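Local coordinates for acyl-[acyl-carrier-protein]--UDP-N-acetylglucosamine O-acyltransferase (Helicobacter pylori, PDB 1J2Z) that transfers a (3R)-hydroxyacyl chain from acyl carrier protein to UDP-N-acetylglucosamine, the first step of lipid A biosynthesis, at residues Y214-R219 against K229-E234. Sequence-based numbering, arbitrary orientation.
Sequences YKRLFR and KLELEE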
loop_
_atom_site.group_PDB
_atom_site.type_symbol
_atom_site.label_atom_id
_atom_site.label_comp_id
_atom_site.label_asym_id
_atom_site.label_seq_id
_atom_site.Cartn_x
_atom_site.Cartn_y
_atom_site.Cartn_z
ATOM N N TYR A 214 0.403 -2.388 -35.480
ATOM C CA TYR A 214 -0.454 -1.717 -34.514
ATOM C C TYR A 214 -1.102 -0.460 -35.075
ATOM O O TYR A 214 -2.246 -0.144 -34.743
ATOM C CB TYR A 214 0.336 -1.390 -33.245
ATOM C CG TYR A 214 0.416 -2.544 -32.264
ATOM C CD1 TYR A 214 1.641 -2.975 -31.756
ATOM C CD2 TYR A 214 -0.742 -3.188 -31.821
ATOM C CE1 TYR A 214 1.712 -4.012 -30.830
ATOM C CE2 TYR A 214 -0.682 -4.227 -30.895
ATOM C CZ TYR A 214 0.544 -4.633 -30.403
ATOM O OH TYR A 214 0.602 -5.653 -29.481
ATOM N N LYS A 215 -0.380 0.256 -35.929
ATOM C CA LYS A 215 -0.929 1.467 -36.522
ATOM C C LYS A 215 -2.159 1.121 -37.356
ATOM O O LYS A 215 -3.161 1.835 -37.332
ATOM C CB LYS A 215 0.140 2.164 -37.369
ATOM C CG LYS A 215 1.263 2.742 -36.513
ATOM C CD LYS A 215 2.451 3.254 -37.316
ATOM C CE LYS A 215 3.552 3.751 -36.372
ATOM N NZ LYS A 215 4.802 4.156 -37.071
ATOM N N ARG A 216 -2.092 0.006 -38.073
ATOM C CA ARG A 216 -3.216 -0.427 -38.895
ATOM C C ARG A 216 -4.316 -1.032 -38.032
ATOM O O ARG A 216 -5.503 -0.816 -38.284
ATOM C CB ARG A 216 -2.745 -1.440 -39.941
ATOM C CG ARG A 216 -1.893 -0.811 -41.033
ATOM C CD ARG A 216 -1.456 -1.817 -42.083
ATOM N NE ARG A 216 -0.413 -2.715 -41.597
ATOM C CZ ARG A 216 -0.577 -4.023 -41.449
ATOM N NH1 ARG A 216 -1.744 -4.573 -41.749
ATOM N NH2 ARG A 216 0.423 -4.779 -41.009
ATOM N N LEU A 217 -3.920 -1.774 -37.001
ATOM C CA LEU A 217 -4.885 -2.402 -36.107
ATOM C C LEU A 217 -5.740 -1.389 -35.365
ATOM O O LEU A 217 -6.946 -1.595 -35.186
ATOM C CB LEU A 217 -4.174 -3.287 -35.079
ATOM C CG LEU A 217 -3.738 -4.677 -35.539
ATOM C CD1 LEU A 217 -2.983 -5.370 -34.413
ATOM C CD2 LEU A 217 -4.964 -5.486 -35.954
ATOM N N PHE A 218 -5.120 -0.295 -34.936
ATOM C CA PHE A 218 -5.843 0.713 -34.184
ATOM C C PHE A 218 -6.467 1.852 -34.971
ATOM O O PHE A 218 -6.694 2.935 -34.427
ATOM C CB PHE A 218 -4.954 1.269 -33.070
ATOM C CG PHE A 218 -4.743 0.306 -31.938
ATOM C CD1 PHE A 218 -3.533 -0.360 -31.786
ATOM C CD2 PHE A 218 -5.769 0.045 -31.033
ATOM C CE1 PHE A 218 -3.345 -1.270 -30.753
ATOM C CE2 PHE A 218 -5.591 -0.863 -29.995
ATOM C CZ PHE A 218 -4.376 -1.522 -29.856
ATOM N N ARG A 219 -6.746 1.621 -36.250
ATOM C CA ARG A 219 -7.403 2.645 -37.052
ATOM C C ARG A 219 -8.835 2.683 -36.527
ATOM O O ARG A 219 -9.385 1.659 -36.120
ATOM C CB ARG A 219 -7.374 2.279 -38.537
ATOM C CG ARG A 219 -6.042 2.585 -39.193
ATOM C CD ARG A 219 -5.931 1.986 -40.582
ATOM N NE ARG A 219 -4.644 2.302 -41.198
ATOM C CZ ARG A 219 -4.175 1.722 -42.298
ATOM N NH1 ARG A 219 -4.891 0.787 -42.910
ATOM N NH2 ARG A 219 -2.989 2.072 -42.782
ATOM N N LYS A 229 -8.669 -9.902 -37.541
ATOM C CA LYS A 229 -9.010 -11.052 -38.370
ATOM C C LYS A 229 -8.450 -10.885 -39.780
ATOM O O LYS A 229 -7.908 -11.827 -40.357
ATOM C CB LYS A 229 -10.531 -11.242 -38.407
ATOM C CG LYS A 229 -11.128 -11.476 -37.027
ATOM C CD LYS A 229 -12.513 -12.097 -37.068
ATOM C CE LYS A 229 -13.545 -11.153 -37.641
ATOM N NZ LYS A 229 -14.919 -11.703 -37.460
ATOM N N LEU A 230 -8.569 -9.680 -40.328
ATOM C CA LEU A 230 -8.054 -9.408 -41.663
ATOM C C LEU A 230 -6.539 -9.529 -41.674
ATOM O O LEU A 230 -5.945 -9.977 -42.654
ATOM C CB LEU A 230 -8.456 -8.003 -42.116
ATOM C CG LEU A 230 -9.912 -7.828 -42.551
ATOM C CD1 LEU A 230 -10.210 -6.354 -42.788
ATOM C CD2 LEU A 230 -10.156 -8.638 -43.822
ATOM N N GLU A 231 -5.920 -9.129 -40.571
ATOM C CA GLU A 231 -4.473 -9.179 -40.439
ATOM C C GLU A 231 -3.983 -10.626 -40.472
ATOM O O GLU A 231 -2.913 -10.919 -41.007
ATOM C CB GLU A 231 -4.063 -8.509 -39.129
ATOM C CG GLU A 231 -2.704 -7.852 -39.165
ATOM C CD GLU A 231 -2.594 -6.823 -40.271
ATOM O OE1 GLU A 231 -3.490 -5.963 -40.382
ATOM O OE2 GLU A 231 -1.606 -6.870 -41.026
ATOM N N LEU A 232 -4.772 -11.525 -39.896
ATOM C CA LEU A 232 -4.431 -12.940 -39.862
ATOM C C LEU A 232 -4.569 -13.561 -41.252
ATOM O O LEU A 232 -3.900 -14.546 -41.575
ATOM C CB LEU A 232 -5.339 -13.669 -38.873
ATOM C CG LEU A 232 -5.089 -13.347 -37.398
ATOM C CD1 LEU A 232 -6.291 -13.764 -36.567
ATOM C CD2 LEU A 232 -3.820 -14.054 -36.927
ATOM N N GLU A 233 -5.442 -12.980 -42.069
ATOM C CA GLU A 233 -5.660 -13.464 -43.424
ATOM C C GLU A 233 -4.531 -13.001 -44.340
ATOM O O GLU A 233 -3.927 -13.805 -45.050
ATOM C CB GLU A 233 -7.000 -12.949 -43.962
ATOM C CG GLU A 233 -8.220 -13.577 -43.304
ATOM C CD GLU A 233 -9.527 -12.955 -43.772
ATOM O OE1 GLU A 233 -9.750 -12.878 -45.000
ATOM O OE2 GLU A 233 -10.335 -12.549 -42.910
ATOM N N GLU A 234 -4.248 -11.702 -44.311
ATOM C CA GLU A 234 -3.203 -11.127 -45.148
ATOM C C GLU A 234 -1.796 -11.515 -44.706
ATOM O O GLU A 234 -0.819 -11.179 -45.374
ATOM C CB GLU A 234 -3.330 -9.601 -45.171
ATOM C CG GLU A 234 -4.672 -9.099 -45.690
ATOM C CD GLU A 234 -4.697 -7.593 -45.900
ATOM O OE1 GLU A 234 -4.406 -6.847 -44.938
ATOM O OE2 GLU A 234 -5.013 -7.155 -47.028
#
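OE2 of Glu231 takes both terminal nitrogens of Arg216, in a salt bridge between helices 204-217 and 224-234. The sounder distance is Arg216 NH2 to Glu231 OE2, 2.9 Å, though with an N-H...O angle of 127° this hydrogen bond is weak. From Arg216 NH1 the same OE2 is modelled at 2.4 Å, too short to be taken literally; the pairing stands, but the exact place of NH1 is doubtful. OE2 sits at the edge of the guanidinium, near its plane, while the carboxylate as a whole is turned 59° from that plane, so the two groups do not lie flat against each other. The Arg216 chain turns at chi3 (-74°) and meets the side chain of Glu231, itself bent, at about a right angle. Next to the ion pair, Leu217 CD2 comes within 4.5 Å of Glu231 CB, a light apolar touch. Glu231 is buried, and Arg216 probably offsets its charge. The glutamate also packs on Cys245 of helix 239-250. Neither segment touches another subunit. This is interhelical packing in the helical C-terminal domain that follows the left-handed beta-helix of LpxA, where a salt bridge with a buried glutamate joins two consecutive helices.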